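Local coordinates for protein bifunctional enzyme IspD/IspF (Campylobacter jejuni, PDB 1W55) that catalyses two steps of isoprenoid precursor synthesis, making 4-diphosphocytidyl-2-C-methyl-D-erythritol from CTP and MEP, and closing CDP-ME2P to the 2,4-cyclodiphosphate with release of CMP, at residues A[252-257]-A[264-269]; A[288-293]-A[298-303]; A[228-233]-A[281-286]; A[236-241]-A[310-315]. All coordinates share one frame; numbering follows the deposited sequence.

Contact 1. Residues A[252-257]-A[264-269]; sequences SLTDAI and GDIGEL. With C (cytidine-5'-monophosphate), chain C.
Asp255 OD1 takes the backbone N-H of Ile266 at 2.7 Å, nearly in line with its own C-O bond although the N-H...O angle is only 143°. The same oxygen rests 3.3 Å from Asp265 CB, so the Asp255 carboxylate, carried by helix 248-260, meets both the N-cap residue and the first residue of the short helix 266-269. Asp255 and Asp265 run side by side with their carboxylate planes 35° apart; the two charges do not meet, Asp255 OD1 and Asp265 OD2 staying 4.9 Å from each other. Beside this polar bond, the Ile266 and Thr254 side chains cross at about a right angle, Ile266 CD1 lying 4.0 Å from Thr254 CG2; Thr254 OG1 is bonded within its own helix to Ala250 O.

Asp265 is the N-cap of the second helix: CG sits between backbone N and carbonyl carbon (chi1 64°), which turns OD2 back to accept from Glu268 N at 3.2 Å. Asp265 OD2 also receives the ribose O2' of cytidine-5'-monophosphate at 2.7 Å and, weakly, O3', while Gly267 N gives a weak bond to O3'. Asp265 OD1 is held by Lys318, in a salt bridge, and by Ala340 N, both of a second subunit. A capped helix start that holds O2' firmly and O3' weakly, with Asp255 OD1 accepting from the residue after the N-cap, forms the ribose end of the IspF nucleotide site at the subunit interface.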
loop_
_atom_site.group_PDB
_atom_site.type_symbol
_atom_site.label_atom_id
_atom_site.label_comp_id
_atom_site.label_asym_id
_atom_site.label_seq_id
_atom_site.Cartn_x
_atom_site.Cartn_y
_atom_site.Cartn_z
ATOM N N SER A 252 -39.109 -8.631 24.661
ATOM C CA SER A 252 -39.088 -7.844 23.432
ATOM C C SER A 252 -37.667 -7.770 22.896
ATOM O O SER A 252 -37.435 -7.932 21.701
ATOM C CB SER A 252 -39.634 -6.436 23.681
ATOM O OG SER A 252 -39.471 -5.619 22.533
ATOM N N LEU A 253 -36.715 -7.539 23.793
ATOM C CA LEU A 253 -35.323 -7.420 23.403
ATOM C C LEU A 253 -34.764 -8.742 22.831
ATOM O O LEU A 253 -34.037 -8.741 21.839
ATOM C CB LEU A 253 -34.490 -6.943 24.585
ATOM C CG LEU A 253 -33.000 -6.802 24.340
ATOM C CD1 LEU A 253 -32.706 -5.910 23.099
ATOM C CD2 LEU A 253 -32.336 -6.270 25.613
ATOM N N THR A 254 -35.114 -9.858 23.461
ATOM C CA THR A 254 -34.771 -11.179 22.942
ATOM C C THR A 254 -35.241 -11.337 21.489
ATOM O O THR A 254 -34.491 -11.793 20.637
ATOM C CB THR A 254 -35.418 -12.247 23.834
ATOM O OG1 THR A 254 -34.931 -12.115 25.198
ATOM C CG2 THR A 254 -34.998 -13.634 23.380
ATOM N N ASP A 255 -36.485 -10.950 21.210
ATOM C CA ASP A 255 -37.008 -11.006 19.848
ATOM C C ASP A 255 -36.172 -10.169 18.864
ATOM O O ASP A 255 -35.903 -10.614 17.760
ATOM C CB ASP A 255 -38.470 -10.567 19.822
ATOM C CG ASP A 255 -39.436 -11.744 19.790
ATOM O OD1 ASP A 255 -38.976 -12.892 19.959
ATOM O OD2 ASP A 255 -40.672 -11.617 19.606
ATOM N N ALA A 256 -35.741 -8.978 19.272
ATOM C CA ALA A 256 -34.971 -8.107 18.382
ATOM C C ALA A 256 -33.622 -8.712 18.028
ATOM O O ALA A 256 -33.207 -8.681 16.870
ATOM C CB ALA A 256 -34.808 -6.698 18.979
ATOM N N ILE A 257 -32.955 -9.282 19.029
ATOM C CA ILE A 257 -31.640 -9.903 18.859
ATOM C C ILE A 257 -31.693 -11.157 17.987
ATOM O O ILE A 257 -30.859 -11.339 17.098
ATOM C CB ILE A 257 -31.015 -10.219 20.256
ATOM C CG1 ILE A 257 -30.623 -8.909 20.959
ATOM C CG2 ILE A 257 -29.777 -11.115 20.101
ATOM C CD1 ILE A 257 -30.357 -9.029 22.460
ATOM N N GLY A 264 -35.447 -16.552 14.233
ATOM C CA GLY A 264 -36.827 -16.782 14.625
ATOM C C GLY A 264 -37.324 -15.785 15.660
ATOM O O GLY A 264 -37.097 -14.575 15.533
ATOM N N ASP A 265 -38.027 -16.299 16.671
ATOM C CA ASP A 265 -38.497 -15.486 17.797
ATOM C C ASP A 265 -38.466 -16.271 19.112
ATOM O O ASP A 265 -38.070 -17.443 19.138
ATOM C CB ASP A 265 -39.874 -14.849 17.514
ATOM C CG ASP A 265 -40.988 -15.868 17.348
ATOM O OD1 ASP A 265 -41.902 -15.621 16.522
ATOM O OD2 ASP A 265 -41.050 -16.931 18.005
ATOM N N ILE A 266 -38.878 -15.626 20.196
ATOM C CA ILE A 266 -38.701 -16.189 21.532
ATOM C C ILE A 266 -39.506 -17.494 21.742
ATOM O O ILE A 266 -39.032 -18.425 22.400
ATOM C CB ILE A 266 -38.967 -15.117 22.624
ATOM C CG1 ILE A 266 -38.463 -15.599 23.999
ATOM C CG2 ILE A 266 -40.437 -14.692 22.643
ATOM C CD1 ILE A 266 -38.450 -14.504 25.111
ATOM N N GLY A 267 -40.694 -17.550 21.139
ATOM C CA GLY A 267 -41.557 -18.712 21.191
ATOM C C GLY A 267 -41.014 -19.921 20.462
ATOM O O GLY A 267 -41.316 -21.042 20.850
ATOM N N GLU A 268 -40.225 -19.699 19.409
ATOM C CA GLU A 268 -39.545 -20.787 18.704
ATOM C C GLU A 268 -38.338 -21.285 19.509
ATOM O O GLU A 268 -38.010 -22.470 19.474
ATOM C CB GLU A 268 -39.087 -20.341 17.305
ATOM C CG GLU A 268 -40.157 -19.642 16.452
ATOM C CD GLU A 268 -41.237 -20.592 15.936
ATOM O OE1 GLU A 268 -40.923 -21.785 15.698
ATOM O OE2 GLU A 268 -42.404 -20.150 15.772
ATOM N N LEU A 269 -37.674 -20.378 20.227
ATOM C CA LEU A 269 -36.498 -20.751 21.014
ATOM C C LEU A 269 -36.875 -21.327 22.388
ATOM O O LEU A 269 -36.260 -22.287 22.841
ATOM C CB LEU A 269 -35.529 -19.566 21.163
ATOM C CG LEU A 269 -34.199 -19.816 21.888
ATOM C CD1 LEU A 269 -33.394 -20.948 21.233
ATOM C CD2 LEU A 269 -33.356 -18.539 21.973
HETATM O OP3 C C . -45.981 -13.920 23.128
HETATM P P C C . -47.241 -14.684 22.852
HETATM O OP1 C C . -48.314 -13.857 22.220
HETATM O OP2 C C . -47.709 -15.440 24.062
HETATM O "O5'" C C . -46.835 -15.773 21.751
HETATM C "C5'" C C . -45.910 -16.813 22.033
HETATM C "C4'" C C . -45.271 -17.307 20.736
HETATM O "O4'" C C . -46.251 -17.794 19.805
HETATM C "C3'" C C . -44.502 -16.243 19.954
HETATM O "O3'" C C . -43.162 -16.095 20.414
HETATM C "C2'" C C . -44.549 -16.767 18.529
HETATM O "O2'" C C . -43.556 -17.776 18.366
HETATM C "C1'" C C . -45.860 -17.518 18.449
HETATM N N1 C C . -46.976 -16.852 17.733
HETATM C C2 C C . -47.294 -17.221 16.408
HETATM O O2 C C . -46.599 -18.077 15.820
HETATM N N3 C C . -48.342 -16.652 15.756
HETATM C C4 C C . -49.101 -15.711 16.368
HETATM N N4 C C . -50.153 -15.135 15.722
HETATM C C5 C C . -48.796 -15.324 17.666
HETATM C C6 C C . -47.730 -15.918 18.341
#

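Contact 2. Residues A[288-293]-A[298-303]; sequences QAYDKV and FELINI
With CG anti to the backbone N (chi1 -172°), Tyr290 reaches from helix 282-295 to the strand, where Leu300, its CG placed beside its own backbone N, lays a methyl over the ring. Leu300 CD1 lies 3.8 Å from the Tyr290 ring centroid and 20° off the normal, a CH-pi contact displaced toward the CE1 rim. The phenol oxygen passes on to the backbone: Leu300 N donates to Tyr290 OH at 2.9 Å with an N-H...O angle of 170°, a nearly straight bond that ties the phenol oxygen to the strand backbone. Helix 282-295 and strand 298-308 follow each other in the IspF domain, joined by a tight alpha-beta connection; the axes of the segments 288-293 and 298-303 come within 8.4 Å. At that connection Phe298 N donates to Val293 O at 3.3 Å. Val293 CG1 meets Phe298 CB at 3.5 Å, the two side chains crossing at about a right angle, and the Phe298 ring then leads away from the helix to meet Phe211 edge-to-face and Tyr365. Between helix and strand, Tyr290 and Leu300 both also touch Leu329 of helix 318-329, whereas the CB of Glu299 points away from the helix and its side chain touches Lys364 and Phe366.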
loop_
_atom_site.group_PDB
_atom_site.type_symbol
_atom_site.label_atom_id
_atom_site.label_comp_id
_atom_site.label_asym_id
_atom_site.label_seq_id
_atom_site.Cartn_x
_atom_site.Cartn_y
_atom_site.Cartn_z
ATOM N N GLN A 288 -28.898 -16.314 26.927
ATOM C CA GLN A 288 -28.755 -17.541 26.147
ATOM C C GLN A 288 -29.123 -17.343 24.679
ATOM O O GLN A 288 -28.534 -17.974 23.801
ATOM C CB GLN A 288 -29.591 -18.669 26.763
ATOM C CG GLN A 288 -28.969 -19.278 28.014
ATOM C CD GLN A 288 -29.823 -20.386 28.606
ATOM O OE1 GLN A 288 -30.297 -21.265 27.886
ATOM N NE2 GLN A 288 -30.029 -20.341 29.912
ATOM N N ALA A 289 -30.108 -16.481 24.419
ATOM C CA ALA A 289 -30.475 -16.140 23.045
ATOM C C ALA A 289 -29.320 -15.402 22.332
ATOM O O ALA A 289 -29.011 -15.689 21.180
ATOM C CB ALA A 289 -31.736 -15.299 23.033
ATOM N N TYR A 290 -28.693 -14.454 23.026
ATOM C CA TYR A 290 -27.517 -13.766 22.502
ATOM C C TYR A 290 -26.335 -14.722 22.276
ATOM O O TYR A 290 -25.586 -14.563 21.302
ATOM C CB TYR A 290 -27.107 -12.596 23.404
ATOM C CG TYR A 290 -26.019 -11.722 22.807
ATOM C CD1 TYR A 290 -26.047 -11.361 21.450
ATOM C CD2 TYR A 290 -24.955 -11.272 23.589
ATOM C CE1 TYR A 290 -25.041 -10.584 20.894
ATOM C CE2 TYR A 290 -23.946 -10.473 23.043
ATOM C CZ TYR A 290 -24.000 -10.136 21.694
ATOM O OH TYR A 290 -23.014 -9.357 21.141
ATOM N N ASP A 291 -26.172 -15.712 23.159
ATOM C CA ASP A 291 -25.175 -16.767 22.942
ATOM C C ASP A 291 -25.391 -17.466 21.601
ATOM O O ASP A 291 -24.427 -17.737 20.886
ATOM C CB ASP A 291 -25.210 -17.823 24.055
ATOM C CG ASP A 291 -24.523 -17.365 25.338
ATOM O OD1 ASP A 291 -23.735 -16.384 25.299
ATOM O OD2 ASP A 291 -24.721 -17.947 26.439
ATOM N N LYS A 292 -26.643 -17.778 21.270
ATOM C CA LYS A 292 -26.959 -18.387 19.972
ATOM C C LYS A 292 -26.512 -17.515 18.798
ATOM O O LYS A 292 -26.001 -18.017 17.801
ATOM C CB LYS A 292 -28.458 -18.684 19.840
ATOM C CG LYS A 292 -28.967 -19.761 20.773
ATOM C CD LYS A 292 -28.407 -21.141 20.417
ATOM C CE LYS A 292 -28.471 -22.075 21.631
ATOM N NZ LYS A 292 -28.616 -23.517 21.269
ATOM N N VAL A 293 -26.695 -16.207 18.950
ATOM C CA VAL A 293 -26.382 -15.223 17.921
ATOM C C VAL A 293 -24.870 -15.095 17.765
ATOM O O VAL A 293 -24.355 -14.950 16.656
ATOM C CB VAL A 293 -27.040 -13.861 18.278
ATOM C CG1 VAL A 293 -26.460 -12.728 17.479
ATOM C CG2 VAL A 293 -28.561 -13.948 18.111
ATOM N N PHE A 298 -22.170 -13.205 14.942
ATOM C CA PHE A 298 -22.678 -11.848 15.074
ATOM C C PHE A 298 -22.298 -11.225 16.412
ATOM O O PHE A 298 -21.989 -11.934 17.376
ATOM C CB PHE A 298 -24.200 -11.852 14.951
ATOM C CG PHE A 298 -24.695 -11.982 13.546
ATOM C CD1 PHE A 298 -25.288 -13.164 13.110
ATOM C CD2 PHE A 298 -24.566 -10.927 12.656
ATOM C CE1 PHE A 298 -25.747 -13.270 11.815
ATOM C CE2 PHE A 298 -25.030 -11.026 11.363
ATOM C CZ PHE A 298 -25.615 -12.185 10.932
ATOM N N GLU A 299 -22.372 -9.899 16.469
ATOM C CA GLU A 299 -22.030 -9.133 17.654
ATOM C C GLU A 299 -22.916 -7.879 17.687
ATOM O O GLU A 299 -23.148 -7.255 16.650
ATOM C CB GLU A 299 -20.553 -8.738 17.560
ATOM C CG GLU A 299 -20.006 -7.979 18.746
ATOM C CD GLU A 299 -18.512 -7.705 18.626
ATOM O OE1 GLU A 299 -17.894 -8.129 17.612
ATOM O OE2 GLU A 299 -17.965 -7.051 19.546
ATOM N N LEU A 300 -23.401 -7.517 18.872
ATOM C CA LEU A 300 -24.239 -6.340 19.035
ATOM C C LEU A 300 -23.464 -5.027 18.907
ATOM O O LEU A 300 -22.354 -4.899 19.412
ATOM C CB LEU A 300 -24.978 -6.382 20.379
ATOM C CG LEU A 300 -26.285 -7.191 20.439
ATOM C CD1 LEU A 300 -26.645 -7.503 21.887
ATOM C CD2 LEU A 300 -27.446 -6.473 19.753
ATOM N N ILE A 301 -24.063 -4.055 18.230
ATOM C CA ILE A 301 -23.517 -2.705 18.228
ATOM C C ILE A 301 -24.256 -1.892 19.269
ATOM O O ILE A 301 -23.626 -1.244 20.106
ATOM C CB ILE A 301 -23.617 -2.030 16.829
ATOM C CG1 ILE A 301 -22.626 -2.674 15.848
ATOM C CG2 ILE A 301 -23.365 -0.528 16.947
ATOM C CD1 ILE A 301 -22.793 -2.206 14.410
ATOM N N ASN A 302 -25.588 -1.921 19.241
ATOM C CA ASN A 302 -26.343 -1.127 20.211
ATOM C C ASN A 302 -27.768 -1.595 20.349
ATOM O O ASN A 302 -28.251 -2.360 19.516
ATOM C CB ASN A 302 -26.309 0.371 19.863
ATOM C CG ASN A 302 -27.311 0.749 18.766
ATOM O OD1 ASN A 302 -27.236 0.250 17.647
ATOM N ND2 ASN A 302 -28.256 1.625 19.096
ATOM N N ILE A 303 -28.421 -1.123 21.412
ATOM C CA ILE A 303 -29.792 -1.457 21.734
ATOM C C ILE A 303 -30.545 -0.170 22.045
ATOM O O ILE A 303 -30.060 0.674 22.808
ATOM C CB ILE A 303 -29.830 -2.383 22.962
ATOM C CG1 ILE A 303 -29.357 -3.786 22.587
ATOM C CG2 ILE A 303 -31.240 -2.429 23.600
ATOM C CD1 ILE A 303 -28.743 -4.534 23.761
#

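Contact 3. Residues A[228-233]-A[281-286]; sequences LLAGVQ and NSMELL
Met283 points from the first turn of helix 282-295 toward the hairpin turn, and its thioether is folded along the Ala230-Gly231 backbone. CG, beside the backbone N of Met283 (chi1 -71°), comes 3.7 Å from Gly231 N; bends at chi2 (-55°) and chi3 (-83°) then carry the chain past the peptide. Met283 SD lies 3.6 Å from the carbonyl carbon of Ala230, and Met283 CE is 3.6 Å from Ala230 O. Ala230 CB points away from the helix, yet still lies 4.4 Å from Met283 CE, and it packs on Met321 and Ile325 of helix 318-329. Thus the methionine chiefly meets main chain, Met283 CG being also 3.8 Å from Gly231 CA.

Polar atoms of the turn are tied elsewhere, Ala230 N and Gly231 N to the carboxylate of Asp247 and Ala230 O to Asn324. On the helix side, Asn281 OD1 caps Met283 N at 3.0 Å. Leu229 N and Leu229 O pair with Val232, and positive phi at both central residues completes the type I' turn, characteristic of a two-residue beta hairpin, here formed by strands 227-229 and 232-235 and seated against a helix N-terminus.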
loop_
_atom_site.group_PDB
_atom_site.type_symbol
_atom_site.label_atom_id
_atom_site.label_comp_id
_atom_site.label_asym_id
_atom_site.label_seq_id
_atom_site.Cartn_x
_atom_site.Cartn_y
_atom_site.Cartn_z
ATOM N N LEU A 228 -40.822 -6.545 37.187
ATOM C CA LEU A 228 -39.420 -6.659 36.789
ATOM C C LEU A 228 -39.287 -6.279 35.321
ATOM O O LEU A 228 -39.945 -6.866 34.461
ATOM C CB LEU A 228 -38.924 -8.103 36.964
ATOM C CG LEU A 228 -38.832 -8.728 38.356
ATOM C CD1 LEU A 228 -38.233 -10.127 38.233
ATOM C CD2 LEU A 228 -38.002 -7.878 39.306
ATOM N N LEU A 229 -38.450 -5.296 35.041
ATOM C CA LEU A 229 -38.176 -4.905 33.667
ATOM C C LEU A 229 -36.666 -4.861 33.501
ATOM O O LEU A 229 -35.968 -4.199 34.281
ATOM C CB LEU A 229 -38.806 -3.550 33.350
ATOM C CG LEU A 229 -40.334 -3.442 33.345
ATOM C CD1 LEU A 229 -40.727 -2.025 32.925
ATOM C CD2 LEU A 229 -40.988 -4.487 32.437
ATOM N N ALA A 230 -36.165 -5.586 32.500
ATOM C CA ALA A 230 -34.724 -5.804 32.333
ATOM C C ALA A 230 -34.103 -6.299 33.642
ATOM O O ALA A 230 -32.965 -5.945 33.984
ATOM C CB ALA A 230 -34.020 -4.527 31.827
ATOM N N GLY A 231 -34.867 -7.116 34.367
ATOM C CA GLY A 231 -34.404 -7.738 35.596
ATOM C C GLY A 231 -34.339 -6.805 36.796
ATOM O O GLY A 231 -33.794 -7.175 37.828
ATOM N N VAL A 232 -34.883 -5.601 36.654
ATOM C CA VAL A 232 -34.826 -4.574 37.685
ATOM C C VAL A 232 -36.222 -4.381 38.279
ATOM O O VAL A 232 -37.201 -4.233 37.539
ATOM C CB VAL A 232 -34.319 -3.233 37.089
ATOM C CG1 VAL A 232 -34.437 -2.080 38.113
ATOM C CG2 VAL A 232 -32.871 -3.378 36.572
ATOM N N GLN A 233 -36.328 -4.383 39.609
ATOM C CA GLN A 233 -37.639 -4.220 40.235
ATOM C C GLN A 233 -38.115 -2.777 40.145
ATOM O O GLN A 233 -37.459 -1.858 40.646
ATOM C CB GLN A 233 -37.659 -4.710 41.685
ATOM C CG GLN A 233 -39.089 -4.800 42.237
ATOM C CD GLN A 233 -39.151 -5.295 43.661
ATOM O OE1 GLN A 233 -39.407 -4.515 44.582
ATOM N NE2 GLN A 233 -38.923 -6.587 43.851
ATOM N N ASN A 281 -35.658 -17.186 34.719
ATOM C CA ASN A 281 -35.154 -15.825 34.774
ATOM C C ASN A 281 -35.018 -15.323 33.330
ATOM O O ASN A 281 -34.144 -15.793 32.595
ATOM C CB ASN A 281 -33.807 -15.815 35.501
ATOM C CG ASN A 281 -33.206 -14.423 35.632
ATOM O OD1 ASN A 281 -33.497 -13.522 34.846
ATOM N ND2 ASN A 281 -32.342 -14.252 36.626
ATOM N N SER A 282 -35.898 -14.398 32.928
ATOM C CA SER A 282 -35.940 -13.838 31.551
ATOM C C SER A 282 -34.639 -13.220 31.043
ATOM O O SER A 282 -34.359 -13.255 29.852
ATOM C CB SER A 282 -37.036 -12.785 31.453
ATOM O OG SER A 282 -38.307 -13.399 31.365
ATOM N N MET A 283 -33.856 -12.655 31.955
ATOM C CA MET A 283 -32.558 -12.086 31.630
ATOM C C MET A 283 -31.547 -13.191 31.291
ATOM O O MET A 283 -30.640 -12.979 30.480
ATOM C CB MET A 283 -32.041 -11.216 32.788
ATOM C CG MET A 283 -32.808 -9.904 32.973
ATOM S SD MET A 283 -32.879 -8.889 31.451
ATOM C CE MET A 283 -31.289 -8.011 31.511
ATOM N N GLU A 284 -31.711 -14.359 31.914
ATOM C CA GLU A 284 -30.895 -15.530 31.586
ATOM C C GLU A 284 -31.301 -16.080 30.226
ATOM O O GLU A 284 -30.441 -16.491 29.442
ATOM C CB GLU A 284 -31.001 -16.607 32.684
ATOM C CG GLU A 284 -30.233 -17.907 32.413
ATOM C CD GLU A 284 -28.715 -17.730 32.294
ATOM O OE1 GLU A 284 -28.131 -16.849 32.975
ATOM O OE2 GLU A 284 -28.098 -18.487 31.512
ATOM N N LEU A 285 -32.608 -16.059 29.947
ATOM C CA LEU A 285 -33.137 -16.455 28.644
ATOM C C LEU A 285 -32.606 -15.530 27.555
ATOM O O LEU A 285 -32.213 -15.993 26.488
ATOM C CB LEU A 285 -34.671 -16.434 28.640
ATOM C CG LEU A 285 -35.435 -17.385 29.569
ATOM C CD1 LEU A 285 -36.933 -17.278 29.317
ATOM C CD2 LEU A 285 -34.975 -18.827 29.416
ATOM N N LEU A 286 -32.604 -14.225 27.846
ATOM C CA LEU A 286 -31.996 -13.209 26.988
ATOM C C LEU A 286 -30.523 -13.503 26.714
ATOM O O LEU A 286 -30.084 -13.487 25.561
ATOM C CB LEU A 286 -32.136 -11.809 27.619
ATOM C CG LEU A 286 -31.334 -10.662 26.983
ATOM C CD1 LEU A 286 -31.724 -10.442 25.497
ATOM C CD2 LEU A 286 -31.467 -9.359 27.783
#

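Contact 4. Residues A[236-241]-A[310-315]; sequences PTMGLK and QSPKLK. With C (cytidine-5'-monophosphate), chain B.
Met238 SD reaches CD of the Pro312 ring at 3.8 Å, the closest approach between segment 236-241 and the 310-315 loop. Met238 gets there with CG anti to its backbone N (chi1 -155°), extended until the bend at chi3; its sulfur is also 4.2 Å from the carbonyl carbon of Ser311, and its CE is 4.4 Å from Ser311 CB. This is a light, partly exposed apolar touch. The Ser311-Pro312 peptide is cis, and the proline's CB points toward the Met238 segment, while Ser311 OG is bonded to Lys352 and the ring also packs on Leu227 and Ile234 of the hairpin.

Beyond the cis peptide the loop presents its backbone to cytidine-5'-monophosphate. Leu314 N donates to N3 of the base at 2.9 Å and 168°, and Pro312 O accepts weakly from N4 at 3.0 Å; an acceptor read by an N-H and an amino group read by a carbonyl distinguish cytosine from uracil. Lys313 lies over the base with CG 3.9 Å from its C2, and its NZ makes a weak bond to the ribose O4'. Asp265 of another subunit also bonds the nucleotide, so this loop forms the cytosine-recognition part of the IspF active site between subunits.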
loop_
_atom_site.group_PDB
_atom_site.type_symbol
_atom_site.label_atom_id
_atom_site.label_comp_id
_atom_site.label_asym_id
_atom_site.label_seq_id
_atom_site.Cartn_x
_atom_site.Cartn_y
_atom_site.Cartn_z
ATOM N N PRO A 236 -43.266 -3.048 43.613
ATOM C CA PRO A 236 -43.381 -4.270 44.429
ATOM C C PRO A 236 -44.593 -5.156 44.124
ATOM O O PRO A 236 -44.521 -6.344 44.425
ATOM C CB PRO A 236 -43.444 -3.732 45.879
ATOM C CG PRO A 236 -44.011 -2.318 45.749
ATOM C CD PRO A 236 -43.498 -1.822 44.410
ATOM N N THR A 237 -45.663 -4.617 43.542
ATOM C CA THR A 237 -46.917 -5.365 43.410
ATOM C C THR A 237 -47.605 -5.233 42.048
ATOM O O THR A 237 -48.501 -6.011 41.724
ATOM C CB THR A 237 -47.935 -4.915 44.494
ATOM O OG1 THR A 237 -48.204 -3.520 44.328
ATOM C CG2 THR A 237 -47.361 -5.007 45.912
ATOM N N MET A 238 -47.221 -4.225 41.269
ATOM C CA MET A 238 -47.906 -3.947 40.002
ATOM C C MET A 238 -47.348 -4.826 38.878
ATOM O O MET A 238 -46.826 -4.317 37.874
ATOM C CB MET A 238 -47.806 -2.454 39.631
ATOM C CG MET A 238 -48.914 -1.956 38.719
ATOM S SD MET A 238 -48.570 -0.330 37.949
ATOM C CE MET A 238 -48.577 0.769 39.309
ATOM N N GLY A 239 -47.471 -6.140 39.049
ATOM C CA GLY A 239 -46.868 -7.089 38.138
ATOM C C GLY A 239 -47.673 -7.426 36.903
ATOM O O GLY A 239 -48.849 -7.078 36.766
ATOM N N LEU A 240 -47.018 -8.117 35.986
ATOM C CA LEU A 240 -47.656 -8.529 34.748
ATOM C C LEU A 240 -47.866 -10.024 34.823
ATOM O O LEU A 240 -47.128 -10.726 35.526
ATOM C CB LEU A 240 -46.801 -8.149 33.522
ATOM C CG LEU A 240 -46.509 -6.651 33.335
ATOM C CD1 LEU A 240 -45.207 -6.411 32.543
ATOM C CD2 LEU A 240 -47.698 -5.946 32.669
ATOM N N LYS A 241 -48.862 -10.497 34.086
ATOM C CA LYS A 241 -49.302 -11.888 34.150
ATOM C C LYS A 241 -48.423 -12.830 33.351
ATOM O O LYS A 241 -48.047 -12.532 32.208
ATOM C CB LYS A 241 -50.750 -12.012 33.659
ATOM C CG LYS A 241 -51.767 -11.422 34.617
ATOM C CD LYS A 241 -53.189 -11.588 34.105
ATOM C CE LYS A 241 -54.152 -10.834 35.022
ATOM N NZ LYS A 241 -55.574 -10.931 34.564
ATOM N N GLN A 310 -48.566 3.509 30.736
ATOM C CA GLN A 310 -49.182 4.609 31.470
ATOM C C GLN A 310 -48.559 4.755 32.868
ATOM O O GLN A 310 -48.274 5.877 33.310
ATOM C CB GLN A 310 -50.700 4.423 31.538
ATOM C CG GLN A 310 -51.469 5.703 31.806
ATOM C CD GLN A 310 -51.282 6.763 30.731
ATOM O OE1 GLN A 310 -51.422 6.487 29.543
ATOM N NE2 GLN A 310 -50.983 7.986 31.153
ATOM N N SER A 311 -48.314 3.618 33.526
ATOM C CA SER A 311 -47.682 3.563 34.848
ATOM C C SER A 311 -46.946 2.229 35.004
ATOM O O SER A 311 -47.241 1.284 34.275
ATOM C CB SER A 311 -48.746 3.683 35.961
ATOM O OG SER A 311 -49.535 4.850 35.800
ATOM N N PRO A 312 -45.987 2.142 35.926
ATOM C CA PRO A 312 -45.461 3.285 36.681
ATOM C C PRO A 312 -44.417 4.055 35.891
ATOM O O PRO A 312 -44.046 3.612 34.797
ATOM C CB PRO A 312 -44.804 2.622 37.895
ATOM C CG PRO A 312 -44.420 1.288 37.440
ATOM C CD PRO A 312 -45.342 0.883 36.323
ATOM N N LYS A 313 -43.969 5.188 36.432
ATOM C CA LYS A 313 -42.920 6.002 35.820
ATOM C C LYS A 313 -41.596 5.263 35.909
ATOM O O LYS A 313 -41.218 4.788 36.973
ATOM C CB LYS A 313 -42.811 7.376 36.506
ATOM C CG LYS A 313 -42.917 8.547 35.525
ATOM C CD LYS A 313 -42.151 9.786 35.979
ATOM C CE LYS A 313 -41.878 10.747 34.801
ATOM N NZ LYS A 313 -43.115 11.255 34.106
ATOM N N LEU A 314 -40.902 5.166 34.780
ATOM C CA LEU A 314 -39.661 4.400 34.684
ATOM C C LEU A 314 -38.410 5.236 34.872
ATOM O O LEU A 314 -37.308 4.700 34.922
ATOM C CB LEU A 314 -39.589 3.672 33.334
ATOM C CG LEU A 314 -40.679 2.636 33.042
ATOM C CD1 LEU A 314 -40.308 1.882 31.793
ATOM C CD2 LEU A 314 -40.851 1.670 34.205
ATOM N N LYS A 315 -38.586 6.546 34.955
ATOM C CA LYS A 315 -37.482 7.505 35.011
ATOM C C LYS A 315 -36.321 7.098 35.928
ATOM O O LYS A 315 -35.143 7.089 35.499
ATOM C CB LYS A 315 -38.024 8.886 35.416
ATOM C CG LYS A 315 -36.969 9.967 35.665
ATOM C CD LYS A 315 -37.628 11.218 36.231
ATOM C CE LYS A 315 -36.810 12.460 35.936
ATOM N NZ LYS A 315 -35.680 12.670 36.886
HETATM O OP3 C B . -44.688 11.544 26.694
HETATM P P C B . -45.347 11.315 28.021
HETATM O OP1 C B . -46.156 10.060 28.078
HETATM O OP2 C B . -46.099 12.529 28.486
HETATM O "O5'" C B . -44.140 11.093 29.051
HETATM C "C5'" C B . -43.213 12.126 29.350
HETATM C "C4'" C B . -41.900 11.519 29.845
HETATM O "O4'" C B . -42.089 10.708 31.014
HETATM C "C3'" C B . -41.209 10.591 28.847
HETATM O "O3'" C B . -40.390 11.301 27.922
HETATM C "C2'" C B . -40.382 9.685 29.743
HETATM O "O2'" C B . -39.187 10.363 30.124
HETATM C "C1'" C B . -41.182 9.592 31.023
HETATM N N1 C B . -41.936 8.336 31.258
HETATM C C2 C B . -41.427 7.350 32.130
HETATM O O2 C B . -40.310 7.516 32.667
HETATM N N3 C B . -42.128 6.216 32.389
HETATM C C4 C B . -43.334 6.007 31.808
HETATM N N4 C B . -44.044 4.873 32.061
HETATM C C5 C B . -43.846 6.958 30.936
HETATM C C6 C B . -43.134 8.130 30.680
#

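How the contacts relate
All four contacts lie in the IspF half of the chain. Contact 4 closes the longest loop; contacts 1 and 2 are nested in it, while the segments of contacts 3 and 4 alternate. Contact 1 is nested within contact 3 as well, and contact 2 follows contact 3 in series. Helix 282-295 serves contacts 2 and 3, whose centres are 16 Å apart, and packs on helix 248-260 of contact 1, 11 Å from contact 2, through Thr254 and Ala289. Contacts 3 and 4, 14 Å apart, touch at Leu229 and Leu314. Contacts 1 and 4 stand 23 Å apart and border different nucleotides: at the IspF sites CMP is bonded by residues of two subunits, consistent with a site formed by the oligomer.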